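PDB 4XPL: N-Acetyltransferase, PseH from Campylobacter jejuni subsp. jejuni PT14, which catalyses the N-4 acetylation of a UDP-linked amino sugar from acetyl coenzyme A, the third step in making pseudaminic acid, which modifies flagellin. Local coordinates for residues I71-D76 and G88-K92; G99-N104 and L133-F139. The protein carries 8 engineered substitutions. One frame throughout, in Å; residues are numbered along the deposited sequence.

Interaction 1 (I71-D76 and G88-K92); sequences IIGVID and GLYAK. With ACO (acetyl coenzyme *a), chain B.
A chi1 of -175° turns Lys92 CG away from its own N, and the extended chain then runs back along Ile71, bringing CD to 3.3 Å from Ile71 O before a bend at the last torsion carries NZ to Asn94. Asp76, with CG lodged between its own N and carbonyl carbon (chi1 71°), instead folds its carboxylate across the backbone of Gly88, where OD2 lies 3.3 Å from Gly88 CA. Between these ends the two strands run antiparallel, Val74 facing Tyr90 and Asp76 facing Gly88 as hydrogen-bonded pairs. Val74 N donates to Tyr90 O at 2.9 Å and Tyr90 N back to Val74 O, while Lys92 N bonds to Ile72 O. Gly73 faces Ala91 in a non-hydrogen-bonded pair, its CA 3.1 Å from Tyr90 O. Strand 84-91 turns N and O of Tyr90 to its hairpin partner, and Leu89 O and Ala91 N the other way, to acetyl coenzyme A: N4P of the cofactor donates to Leu89 O at 2.8 Å, and Ala91 N donates to O9P at 2.8 Å. This strand-like pairing with the pantetheine arm is a hallmark of GNAT acetyltransferases. Ile75 and Leu89 pack against helix 99-114, with Leu89 also touching helix 128-136; Val74 and Tyr90 meet Trp27 on the other face, and strand 61-67 continues the sheet beyond 70-78.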
ATOM      1  N   ILE A  71      -0.556 -12.141  -8.996  1.00 21.70           N
ATOM      2  CA  ILE A  71      -0.140 -10.988  -8.183  1.00 21.03           C
ATOM      3  C   ILE A  71       0.003  -9.747  -9.062  1.00 19.53           C
ATOM      4  O   ILE A  71       0.644  -9.828 -10.109  1.00 20.13           O
ATOM      5  CB  ILE A  71       1.192 -11.263  -7.437  1.00 21.51           C
ATOM      6  CG1 ILE A  71       0.997 -12.351  -6.381  1.00 25.13           C
ATOM      7  CG2 ILE A  71       1.720  -9.997  -6.763  1.00 21.79           C
ATOM      8  CD1 ILE A  71       2.295 -13.039  -5.940  1.00 29.50           C
ATOM      9  N   ILE A  72      -0.600  -8.606  -8.653  1.00 18.30           N
ATOM     10  CA  ILE A  72      -0.423  -7.352  -9.382  1.00 17.78           C
ATOM     11  C   ILE A  72       0.234  -6.213  -8.606  1.00 17.02           C
ATOM     12  O   ILE A  72       0.687  -5.246  -9.214  1.00 16.04           O
ATOM     13  CB  ILE A  72      -1.746  -6.870 -10.018  1.00 18.71           C
ATOM     14  CG1 ILE A  72      -2.854  -6.625  -8.990  1.00 18.02           C
ATOM     15  CG2 ILE A  72      -2.204  -7.972 -11.093  1.00 19.21           C
ATOM     16  CD1 ILE A  72      -3.979  -5.677  -9.537  1.00 20.92           C
ATOM     17  N   GLY A  73       0.322  -6.343  -7.285  1.00 15.30           N
ATOM     18  CA  GLY A  73       1.013  -5.327  -6.495  1.00 15.56           C
ATOM     19  C   GLY A  73       0.771  -5.526  -5.024  1.00 15.11           C
ATOM     20  O   GLY A  73       0.205  -6.556  -4.593  1.00 14.85           O
ATOM     21  N   VAL A  74       1.232  -4.542  -4.266  1.00 15.47           N
ATOM     22  CA  VAL A  74       1.050  -4.499  -2.817  1.00 15.38           C
ATOM     23  C   VAL A  74       0.402  -3.176  -2.458  1.00 14.86           C
ATOM     24  O   VAL A  74       0.717  -2.107  -3.049  1.00 15.75           O
ATOM     25  CB  VAL A  74       2.420  -4.643  -2.107  1.00 16.49           C
ATOM     26  CG1 VAL A  74       2.403  -4.146  -0.610  1.00 18.22           C
ATOM     27  CG2 VAL A  74       2.946  -6.085  -2.228  1.00 16.51           C
ATOM     28  N   ILE A  75      -0.478  -3.219  -1.474  1.00 14.34           N
ATOM     29  CA  ILE A  75      -0.991  -1.997  -0.873  1.00 14.17           C
ATOM     30  C   ILE A  75      -0.810  -2.019   0.628  1.00 14.41           C
ATOM     31  O   ILE A  75      -0.671  -3.073   1.209  1.00 14.14           O
ATOM     32  CB  ILE A  75      -2.486  -1.752  -1.253  1.00 13.62           C
ATOM     33  CG1 ILE A  75      -3.394  -2.866  -0.741  1.00 15.67           C
ATOM     34  CG2 ILE A  75      -2.629  -1.562  -2.768  1.00 12.40           C
ATOM     35  CD1 ILE A  75      -4.916  -2.566  -0.910  1.00 16.22           C
ATOM     36  N   ASP A  76      -0.780  -0.837   1.244  1.00 14.84           N
ATOM     37  CA  ASP A  76      -0.603  -0.761   2.652  1.00 16.27           C
ATOM     38  C   ASP A  76      -1.309   0.424   3.250  1.00 15.37           C
ATOM     39  O   ASP A  76      -1.536   1.484   2.588  1.00 14.65           O
ATOM     40  CB  ASP A  76       0.883  -0.781   3.073  1.00 17.64           C
ATOM     41  CG  ASP A  76       1.610   0.482   2.742  1.00 21.99           C
ATOM     42  OD1 ASP A  76       1.607   1.406   3.579  1.00 22.88           O
ATOM     43  OD2 ASP A  76       2.189   0.531   1.642  1.00 24.50           O
ATOM     44  N   GLY A  88       0.039   3.443   1.102  1.00 14.85           N
ATOM     45  CA  GLY A  88       1.074   3.284   0.103  1.00 15.80           C
ATOM     46  C   GLY A  88       0.676   2.182  -0.866  1.00 15.02           C
ATOM     47  O   GLY A  88      -0.243   1.387  -0.601  1.00 13.23           O
ATOM     48  N   LEU A  89       1.335   2.171  -2.021  1.00 16.32           N
ATOM     49  CA  LEU A  89       1.061   1.157  -3.061  1.00 16.21           C
ATOM     50  C   LEU A  89       2.319   0.938  -3.877  1.00 17.20           C
ATOM     51  O   LEU A  89       3.205   1.821  -3.937  1.00 18.26           O
ATOM     52  CB  LEU A  89      -0.094   1.593  -3.953  1.00 16.56           C
ATOM     53  CG  LEU A  89       0.091   2.693  -4.990  1.00 18.87           C
ATOM     54  CD1 LEU A  89      -1.001   2.732  -6.063  1.00 20.27           C
ATOM     55  CD2 LEU A  89       0.197   4.021  -4.284  1.00 23.90           C
ATOM     56  N   TYR A  90       2.422  -0.249  -4.442  1.00 16.55           N
ATOM     57  CA  TYR A  90       3.568  -0.628  -5.221  1.00 17.99           C
ATOM     58  C   TYR A  90       3.124  -1.629  -6.286  1.00 16.80           C
ATOM     59  O   TYR A  90       2.638  -2.717  -5.946  1.00 15.12           O
ATOM     60  CB  TYR A  90       4.652  -1.197  -4.285  1.00 19.18           C
ATOM     61  CG  TYR A  90       6.029  -1.211  -4.883  1.00 25.71           C
ATOM     62  CD1 TYR A  90       6.412  -2.213  -5.751  1.00 30.86           C
ATOM     63  CD2 TYR A  90       6.965  -0.224  -4.571  1.00 31.67           C
ATOM     64  CE1 TYR A  90       7.675  -2.241  -6.317  1.00 33.60           C
ATOM     65  CE2 TYR A  90       8.247  -0.250  -5.139  1.00 35.24           C
ATOM     66  CZ  TYR A  90       8.582  -1.270  -6.018  1.00 36.26           C
ATOM     67  OH  TYR A  90       9.832  -1.335  -6.593  1.00 41.40           O
ATOM     68  N   ALA A  91       3.273  -1.276  -7.564  1.00 16.69           N
ATOM     69  CA  ALA A  91       2.914  -2.214  -8.639  1.00 16.62           C
ATOM     70  C   ALA A  91       3.999  -3.290  -8.761  1.00 17.42           C
ATOM     71  O   ALA A  91       5.184  -3.024  -8.542  1.00 19.25           O
ATOM     72  CB  ALA A  91       2.716  -1.490  -9.992  1.00 16.46           C
ATOM     73  N   LYS A  92       3.594  -4.507  -9.079  1.00 17.44           N
ATOM     74  CA  LYS A  92       4.540  -5.540  -9.460  1.00 18.48           C
ATOM     75  C   LYS A  92       5.370  -4.906 -10.585  1.00 19.94           C
ATOM     76  O   LYS A  92       4.801  -4.271 -11.477  1.00 19.08           O
ATOM     77  CB  LYS A  92       3.807  -6.821  -9.894  1.00 18.02           C
ATOM     78  CG  LYS A  92       4.694  -8.033 -10.220  1.00 20.67           C
ATOM     79  CD  LYS A  92       3.852  -9.302 -10.376  1.00 22.60           C
ATOM     80  CE  LYS A  92       4.704 -10.564 -10.432  1.00 25.42           C
ATOM     81  NZ  LYS A  92       5.627 -10.560 -11.598  1.00 24.15           N
TER
HETATM   82  N1A ACO B 701       3.385  13.414 -15.426  1.00 67.60           N
HETATM   83  C2A ACO B 701       2.066  13.154 -15.309  1.00 67.57           C
HETATM   84  N3A ACO B 701       1.554  11.914 -15.464  1.00 66.37           N
HETATM   85  C4A ACO B 701       2.342  10.838 -15.747  1.00 64.95           C
HETATM   86  C5A ACO B 701       3.791  11.040 -15.881  1.00 65.73           C
HETATM   87  C6A ACO B 701       4.287  12.436 -15.703  1.00 67.55           C
HETATM   88  N6A ACO B 701       5.607  12.740 -15.814  1.00 68.64           N
HETATM   89  N7A ACO B 701       4.317   9.826 -16.160  1.00 64.73           N
HETATM   90  C8A ACO B 701       3.296   8.924 -16.201  1.00 63.42           C
HETATM   91  N9A ACO B 701       2.115   9.531 -15.949  1.00 62.66           N
HETATM   92  C1B ACO B 701       0.749   8.922 -15.882  1.00 59.84           C
HETATM   93  C2B ACO B 701       0.507   7.805 -16.890  1.00 58.65           C
HETATM   94  O2B ACO B 701       0.243   8.317 -18.199  1.00 58.45           O
HETATM   95  C3B ACO B 701      -0.695   7.128 -16.269  1.00 57.39           C
HETATM   96  O3B ACO B 701      -1.863   7.838 -16.680  1.00 57.96           O
HETATM   97  P3B ACO B 701      -3.368   7.259 -16.563  1.00 59.80           P
HETATM   98  O7A ACO B 701      -3.611   7.029 -15.075  1.00 59.57           O
HETATM   99  O8A ACO B 701      -4.192   8.403 -17.109  1.00 59.05           O
HETATM  100  O9A ACO B 701      -3.390   6.008 -17.418  1.00 57.02           O
HETATM  101  C4B ACO B 701      -0.460   7.249 -14.762  1.00 55.42           C
HETATM  102  O4B ACO B 701       0.462   8.337 -14.595  1.00 58.00           O
HETATM  103  C5B ACO B 701       0.087   5.951 -14.156  1.00 51.67           C
HETATM  104  O5B ACO B 701       1.208   5.463 -14.911  1.00 45.58           O
HETATM  105  P1A ACO B 701       1.480   3.896 -15.222  1.00 39.91           P
HETATM  106  O1A ACO B 701       2.769   3.742 -15.982  1.00 39.09           O
HETATM  107  O2A ACO B 701       0.210   3.252 -15.736  1.00 39.48           O
HETATM  108  O3A ACO B 701       1.922   3.301 -13.794  1.00 36.73           O
HETATM  109  P2A ACO B 701       1.017   2.330 -12.914  1.00 31.00           P
HETATM  110  O4A ACO B 701      -0.401   2.839 -12.898  1.00 34.37           O
HETATM  111  O5A ACO B 701       1.271   0.925 -13.420  1.00 35.17           O
HETATM  112  O6A ACO B 701       1.744   2.402 -11.473  1.00 31.86           O
HETATM  113  CBP ACO B 701       2.514   3.217  -9.406  1.00 26.93           C
HETATM  114  CCP ACO B 701       1.814   3.590 -10.689  1.00 27.76           C
HETATM  115  CDP ACO B 701       1.670   2.119  -8.694  1.00 24.84           C
HETATM  116  CEP ACO B 701       2.637   4.467  -8.524  1.00 22.83           C
HETATM  117  CAP ACO B 701       3.905   2.690  -9.795  1.00 26.27           C
HETATM  118  OAP ACO B 701       4.635   3.689 -10.549  1.00 27.21           O
HETATM  119  C9P ACO B 701       4.725   2.285  -8.611  1.00 27.03           C
HETATM  120  O9P ACO B 701       4.517   1.220  -8.027  1.00 22.88           O
HETATM  121  N8P ACO B 701       5.705   3.126  -8.268  1.00 26.94           N
HETATM  122  C7P ACO B 701       6.646   2.815  -7.197  1.00 26.78           C
HETATM  123  C6P ACO B 701       5.961   2.840  -5.823  1.00 26.99           C
HETATM  124  C5P ACO B 701       5.369   4.203  -5.520  1.00 28.75           C
HETATM  125  O5P ACO B 701       5.942   5.241  -5.872  1.00 26.83           O
HETATM  126  N4P ACO B 701       4.240   4.231  -4.812  1.00 26.21           N
HETATM  127  C3P ACO B 701       3.740   5.503  -4.265  1.00 29.20           C
HETATM  128  C2P ACO B 701       4.444   5.830  -2.928  1.00 28.92           C
HETATM  129  S1P ACO B 701       3.917   4.613  -1.741  1.00 30.93           S
HETATM  130  C   ACO B 701       5.162   3.517  -1.593  1.00 31.64           C
HETATM  131  O   ACO B 701       6.181   3.630  -2.284  1.00 32.36           O
HETATM  132  CH3 ACO B 701       4.970   2.380  -0.620  1.00 32.72           C

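Interaction 2 (G99-N104 and L133-F139). With ACO (acetyl coenzyme *a), chain B.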
ATOM      1  N   GLY A  99      -1.912   0.656 -11.333  1.00 18.44           N
ATOM      2  CA  GLY A  99      -2.085   1.656 -10.270  1.00 18.26           C
ATOM      3  C   GLY A  99      -3.519   1.999  -9.926  1.00 17.93           C
ATOM      4  O   GLY A  99      -3.867   2.071  -8.748  1.00 18.10           O
ATOM      5  N   GLN A 100      -4.360   2.163 -10.939  1.00 19.27           N
ATOM      6  CA  GLN A 100      -5.776   2.469 -10.716  1.00 19.50           C
ATOM      7  C   GLN A 100      -6.505   1.349  -9.982  1.00 18.73           C
ATOM      8  O   GLN A 100      -7.312   1.610  -9.100  1.00 17.33           O
ATOM      9  CB  GLN A 100      -6.499   2.829 -12.010  1.00 20.80           C
ATOM     10  CG  GLN A 100      -7.951   3.308 -11.785  1.00 21.54           C
ATOM     11  CD  GLN A 100      -8.047   4.509 -10.868  1.00 22.19           C
ATOM     12  OE1 GLN A 100      -7.332   5.498 -11.068  1.00 22.57           O
ATOM     13  NE2 GLN A 100      -8.939   4.452  -9.865  1.00 17.88           N
ATOM     14  N   ILE A 101      -6.186   0.102 -10.317  1.00 19.15           N
ATOM     15  CA  ILE A 101      -6.754  -1.040  -9.617  1.00 18.17           C
ATOM     16  C   ILE A 101      -6.355  -1.028  -8.156  1.00 16.79           C
ATOM     17  O   ILE A 101      -7.197  -1.187  -7.263  1.00 17.14           O
ATOM     18  CB  ILE A 101      -6.269  -2.360 -10.232  1.00 18.68           C
ATOM     19  CG1 ILE A 101      -6.775  -2.439 -11.672  1.00 22.18           C
ATOM     20  CG2 ILE A 101      -6.750  -3.522  -9.358  1.00 18.96           C
ATOM     21  CD1 ILE A 101      -6.397  -3.720 -12.451  1.00 25.74           C
ATOM     22  N   LEU A 102      -5.070  -0.817  -7.896  1.00 15.53           N
ATOM     23  CA  LEU A 102      -4.587  -0.715  -6.529  1.00 14.91           C
ATOM     24  C   LEU A 102      -5.240   0.430  -5.768  1.00 15.46           C
ATOM     25  O   LEU A 102      -5.598   0.269  -4.593  1.00 14.25           O
ATOM     26  CB  LEU A 102      -3.069  -0.588  -6.475  1.00 14.58           C
ATOM     27  CG  LEU A 102      -2.220  -1.638  -7.192  1.00 15.81           C
ATOM     28  CD1 LEU A 102      -0.705  -1.354  -7.060  1.00 16.99           C
ATOM     29  CD2 LEU A 102      -2.586  -3.056  -6.701  1.00 15.74           C
ATOM     30  N   MET A 103      -5.409   1.563  -6.444  1.00 16.35           N
ATOM     31  CA  MET A 103      -6.085   2.742  -5.858  1.00 16.07           C
ATOM     32  C   MET A 103      -7.559   2.451  -5.551  1.00 15.65           C
ATOM     33  O   MET A 103      -8.066   2.824  -4.483  1.00 14.65           O
ATOM     34  CB  MET A 103      -5.984   3.961  -6.791  1.00 17.84           C
ATOM     35  CG  MET A 103      -4.626   4.616  -6.880  1.00 20.55           C
ATOM     36  SD  MET A 103      -3.967   5.141  -5.272  1.00 25.63           S
ATOM     37  CE  MET A 103      -5.244   6.319  -4.783  1.00 22.68           C
ATOM     38  N   ASN A 104      -8.257   1.784  -6.463  1.00 16.57           N
ATOM     39  CA  ASN A 104      -9.627   1.360  -6.170  1.00 16.85           C
ATOM     40  C   ASN A 104      -9.686   0.521  -4.904  1.00 16.58           C
ATOM     41  O   ASN A 104     -10.577   0.711  -4.083  1.00 16.90           O
ATOM     42  CB  ASN A 104     -10.254   0.518  -7.311  1.00 17.26           C
ATOM     43  CG  ASN A 104     -10.574   1.340  -8.559  1.00 19.60           C
ATOM     44  OD1 ASN A 104     -10.756   2.581  -8.507  1.00 19.57           O
ATOM     45  ND2 ASN A 104     -10.624   0.644  -9.709  1.00 17.93           N
ATOM     46  N   LEU A 133      -1.851   9.903 -10.347  1.00 28.05           N
ATOM     47  CA  LEU A 133      -2.784   8.847  -9.987  1.00 27.10           C
ATOM     48  C   LEU A 133      -3.671   9.307  -8.844  1.00 24.82           C
ATOM     49  O   LEU A 133      -4.875   9.093  -8.868  1.00 24.86           O
ATOM     50  CB  LEU A 133      -1.993   7.610  -9.572  1.00 27.39           C
ATOM     51  CG  LEU A 133      -2.737   6.313  -9.540  1.00 28.30           C
ATOM     52  CD1 LEU A 133      -3.369   6.038 -10.910  1.00 28.00           C
ATOM     53  CD2 LEU A 133      -1.756   5.220  -9.098  1.00 31.12           C
ATOM     54  N   TYR A 134      -3.064   9.950  -7.847  1.00 23.05           N
ATOM     55  CA  TYR A 134      -3.800  10.472  -6.686  1.00 21.94           C
ATOM     56  C   TYR A 134      -4.767  11.578  -7.104  1.00 22.70           C
ATOM     57  O   TYR A 134      -5.924  11.603  -6.668  1.00 21.73           O
ATOM     58  CB  TYR A 134      -2.823  10.990  -5.610  1.00 21.28           C
ATOM     59  CG  TYR A 134      -1.924   9.913  -5.001  1.00 21.81           C
ATOM     60  CD1 TYR A 134      -2.092   8.560  -5.312  1.00 23.85           C
ATOM     61  CD2 TYR A 134      -0.897  10.251  -4.121  1.00 24.94           C
ATOM     62  CE1 TYR A 134      -1.264   7.592  -4.783  1.00 25.50           C
ATOM     63  CE2 TYR A 134      -0.065   9.244  -3.555  1.00 24.17           C
ATOM     64  CZ  TYR A 134      -0.267   7.936  -3.891  1.00 24.20           C
ATOM     65  OH  TYR A 134       0.547   6.943  -3.366  1.00 25.81           O
ATOM     66  N   GLN A 135      -4.304  12.485  -7.957  1.00 24.35           N
ATOM     67  CA  GLN A 135      -5.143  13.574  -8.459  1.00 27.35           C
ATOM     68  C   GLN A 135      -6.316  12.999  -9.242  1.00 28.20           C
ATOM     69  O   GLN A 135      -7.441  13.499  -9.142  1.00 28.89           O
ATOM     70  CB  GLN A 135      -4.333  14.522  -9.362  1.00 30.43           C
ATOM     71  CG  GLN A 135      -5.161  15.532 -10.142  1.00 37.43           C
ATOM     72  CD  GLN A 135      -5.120  15.298 -11.638  1.00 45.67           C
ATOM     73  OE1 GLN A 135      -4.171  15.741 -12.315  1.00 50.15           O
ATOM     74  NE2 GLN A 135      -6.151  14.630 -12.177  1.00 48.41           N
ATOM     75  N   GLN A 136      -6.060  11.958 -10.029  1.00 28.32           N
ATOM     76  CA  GLN A 136      -7.135  11.331 -10.808  1.00 29.60           C
ATOM     77  C   GLN A 136      -8.200  10.687  -9.917  1.00 27.25           C
ATOM     78  O   GLN A 136      -9.328  10.502 -10.340  1.00 28.59           O
ATOM     79  CB  GLN A 136      -6.575  10.290 -11.781  1.00 30.90           C
ATOM     80  CG  GLN A 136      -5.863  10.913 -12.971  1.00 35.80           C
ATOM     81  CD  GLN A 136      -5.193   9.907 -13.878  1.00 39.00           C
ATOM     82  OE1 GLN A 136      -4.900  10.217 -15.033  1.00 46.19           O
ATOM     83  NE2 GLN A 136      -4.937   8.712 -13.374  1.00 37.73           N
ATOM     84  N   ASN A 137      -7.834  10.328  -8.695  1.00 23.58           N
ATOM     85  CA  ASN A 137      -8.781   9.748  -7.736  1.00 22.63           C
ATOM     86  C   ASN A 137      -9.267  10.777  -6.671  1.00 23.02           C
ATOM     87  O   ASN A 137      -9.738  10.409  -5.576  1.00 22.71           O
ATOM     88  CB  ASN A 137      -8.158   8.511  -7.085  1.00 20.81           C
ATOM     89  CG  ASN A 137      -8.086   7.336  -8.031  1.00 22.10           C
ATOM     90  OD1 ASN A 137      -9.044   6.583  -8.145  1.00 26.07           O
ATOM     91  ND2 ASN A 137      -6.986   7.224  -8.788  1.00 22.46           N
ATOM     92  N   HIS A 138      -9.201  12.046  -7.061  1.00 24.15           N
ATOM     93  CA  HIS A 138      -9.752  13.220  -6.333  1.00 25.88           C
ATOM     94  C   HIS A 138      -9.024  13.601  -5.056  1.00 23.67           C
ATOM     95  O   HIS A 138      -9.558  14.353  -4.230  1.00 24.19           O
ATOM     96  CB  HIS A 138     -11.263  13.103  -6.099  1.00 28.01           C
ATOM     97  CG  HIS A 138     -12.012  12.616  -7.293  1.00 29.61           C
ATOM     98  ND1 HIS A 138     -11.755  13.077  -8.566  1.00 34.54           N
ATOM     99  CD2 HIS A 138     -13.039  11.742  -7.405  1.00 30.42           C
ATOM    100  CE1 HIS A 138     -12.576  12.484  -9.415  1.00 36.06           C
ATOM    101  NE2 HIS A 138     -13.368  11.673  -8.738  1.00 32.21           N
ATOM    102  N   PHE A 139      -7.782  13.132  -4.915  1.00 21.99           N
ATOM    103  CA  PHE A 139      -6.913  13.611  -3.861  1.00 20.59           C
ATOM    104  C   PHE A 139      -6.551  15.079  -4.060  1.00 22.63           C
ATOM    105  O   PHE A 139      -6.490  15.595  -5.175  1.00 22.35           O
ATOM    106  CB  PHE A 139      -5.643  12.747  -3.742  1.00 19.41           C
ATOM    107  CG  PHE A 139      -5.873  11.430  -3.059  1.00 18.19           C
ATOM    108  CD1 PHE A 139      -6.439  10.359  -3.753  1.00 17.28           C
ATOM    109  CD2 PHE A 139      -5.597  11.273  -1.709  1.00 17.65           C
ATOM    110  CE1 PHE A 139      -6.681   9.169  -3.133  1.00 16.27           C
ATOM    111  CE2 PHE A 139      -5.837  10.081  -1.095  1.00 17.60           C
ATOM    112  CZ  PHE A 139      -6.367   9.019  -1.808  1.00 17.07           C
TER
HETATM  113  N1A ACO B 701       3.385  13.414 -15.426  1.00 67.60           N
HETATM  114  C2A ACO B 701       2.066  13.154 -15.309  1.00 67.57           C
HETATM  115  N3A ACO B 701       1.554  11.914 -15.464  1.00 66.37           N
HETATM  116  C4A ACO B 701       2.342  10.838 -15.747  1.00 64.95           C
HETATM  117  C5A ACO B 701       3.791  11.040 -15.881  1.00 65.73           C
HETATM  118  C6A ACO B 701       4.287  12.436 -15.703  1.00 67.55           C
HETATM  119  N6A ACO B 701       5.607  12.740 -15.814  1.00 68.64           N
HETATM  120  N7A ACO B 701       4.317   9.826 -16.160  1.00 64.73           N
HETATM  121  C8A ACO B 701       3.296   8.924 -16.201  1.00 63.42           C
HETATM  122  N9A ACO B 701       2.115   9.531 -15.949  1.00 62.66           N
HETATM  123  C1B ACO B 701       0.749   8.922 -15.882  1.00 59.84           C
HETATM  124  C2B ACO B 701       0.507   7.805 -16.890  1.00 58.65           C
HETATM  125  O2B ACO B 701       0.243   8.317 -18.199  1.00 58.45           O
HETATM  126  C3B ACO B 701      -0.695   7.128 -16.269  1.00 57.39           C
HETATM  127  O3B ACO B 701      -1.863   7.838 -16.680  1.00 57.96           O
HETATM  128  P3B ACO B 701      -3.368   7.259 -16.563  1.00 59.80           P
HETATM  129  O7A ACO B 701      -3.611   7.029 -15.075  1.00 59.57           O
HETATM  130  O8A ACO B 701      -4.192   8.403 -17.109  1.00 59.05           O
HETATM  131  O9A ACO B 701      -3.390   6.008 -17.418  1.00 57.02           O
HETATM  132  C4B ACO B 701      -0.460   7.249 -14.762  1.00 55.42           C
HETATM  133  O4B ACO B 701       0.462   8.337 -14.595  1.00 58.00           O
HETATM  134  C5B ACO B 701       0.087   5.951 -14.156  1.00 51.67           C
HETATM  135  O5B ACO B 701       1.208   5.463 -14.911  1.00 45.58           O
HETATM  136  P1A ACO B 701       1.480   3.896 -15.222  1.00 39.91           P
HETATM  137  O1A ACO B 701       2.769   3.742 -15.982  1.00 39.09           O
HETATM  138  O2A ACO B 701       0.210   3.252 -15.736  1.00 39.48           O
HETATM  139  O3A ACO B 701       1.922   3.301 -13.794  1.00 36.73           O
HETATM  140  P2A ACO B 701       1.017   2.330 -12.914  1.00 31.00           P
HETATM  141  O4A ACO B 701      -0.401   2.839 -12.898  1.00 34.37           O
HETATM  142  O5A ACO B 701       1.271   0.925 -13.420  1.00 35.17           O
HETATM  143  O6A ACO B 701       1.744   2.402 -11.473  1.00 31.86           O
HETATM  144  CBP ACO B 701       2.514   3.217  -9.406  1.00 26.93           C
HETATM  145  CCP ACO B 701       1.814   3.590 -10.689  1.00 27.76           C
HETATM  146  CDP ACO B 701       1.670   2.119  -8.694  1.00 24.84           C
HETATM  147  CEP ACO B 701       2.637   4.467  -8.524  1.00 22.83           C
HETATM  148  CAP ACO B 701       3.905   2.690  -9.795  1.00 26.27           C
HETATM  149  OAP ACO B 701       4.635   3.689 -10.549  1.00 27.21           O
HETATM  150  C9P ACO B 701       4.725   2.285  -8.611  1.00 27.03           C
HETATM  151  O9P ACO B 701       4.517   1.220  -8.027  1.00 22.88           O
HETATM  152  N8P ACO B 701       5.705   3.126  -8.268  1.00 26.94           N
HETATM  153  C7P ACO B 701       6.646   2.815  -7.197  1.00 26.78           C
HETATM  154  C6P ACO B 701       5.961   2.840  -5.823  1.00 26.99           C
HETATM  155  C5P ACO B 701       5.369   4.203  -5.520  1.00 28.75           C
HETATM  156  O5P ACO B 701       5.942   5.241  -5.872  1.00 26.83           O
HETATM  157  N4P ACO B 701       4.240   4.231  -4.812  1.00 26.21           N
HETATM  158  C3P ACO B 701       3.740   5.503  -4.265  1.00 29.20           C
HETATM  159  C2P ACO B 701       4.444   5.830  -2.928  1.00 28.92           C
HETATM  160  S1P ACO B 701       3.917   4.613  -1.741  1.00 30.93           S
HETATM  161  C   ACO B 701       5.162   3.517  -1.593  1.00 31.64           C
HETATM  162  O   ACO B 701       6.181   3.630  -2.284  1.00 32.36           O
HETATM  163  CH3 ACO B 701       4.970   2.380  -0.620  1.00 32.72           C
HETATM  164  O   HOH W   1     -10.955   4.957  -7.033  1.00 18.13           O
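Gln100 and Asn137 join their side-chain amides by two hydrogen bonds, a reciprocal pair whose planes are only 21° apart. Gln100 NE2 donates to a lone pair of Asn137 OD1 at 2.7 Å, almost straight, and Asn137 ND2 returns a bond to Gln100 OE1 at 2.9 Å. Alongside this polar pair Met103, bent at both chi2 and chi3, sets CG against Leu133 CD2 (3.7 Å), SD beside Tyr134 CE1 in an oblique Met-aromatic contact, and CE 3.6 Å from Phe139 CE1. A second shell fixes the amides: Asn137 ND2 also donates to Leu133 O, Gln100 NE2 to Asn104 OD1, and a water bridges Asn104 OD1 and Asn137 OD1. A Schellman motif ends the helix, His138 taking the positive phi and Phe139 N bonding to Tyr134 O. The same helices reach the cofactor: Gln136 NE2 donates to O7A of the 3'-phosphate at 2.7 Å, while Gly99 N makes a weak bond to O4A, consistent with the pyrophosphate-binding loop and helix start of GNAT enzymes. Helices 99-114 and 128-136 pack against each other on one face of the sheet, with Leu133 and Tyr134 resting on Leu89 of strand 84-91 and Phe139 on strand 148-154.

How the interactions relate
Seen together, the two contacts illustrate how a GNAT fold builds one cofactor site from separate layers. Their centres lie about 13 Å apart, and they follow in series: the hairpin of interaction 1 is complete before helix 99-114 opens interaction 2, and strand 118-124 then leads to helix 128-136. Interaction 1 belongs to the central sheet, interaction 2 to the helices packed on it. They touch directly, Leu102 lying against Ile75 and Ile101 against Ile72. Acetyl coenzyme A spans both, its pantetheine arm bound along strand 84-91 and its phosphates bonded to residues of the two helices, so sheet and helical layer together hold the cofactor, which probably positions its acetyl group.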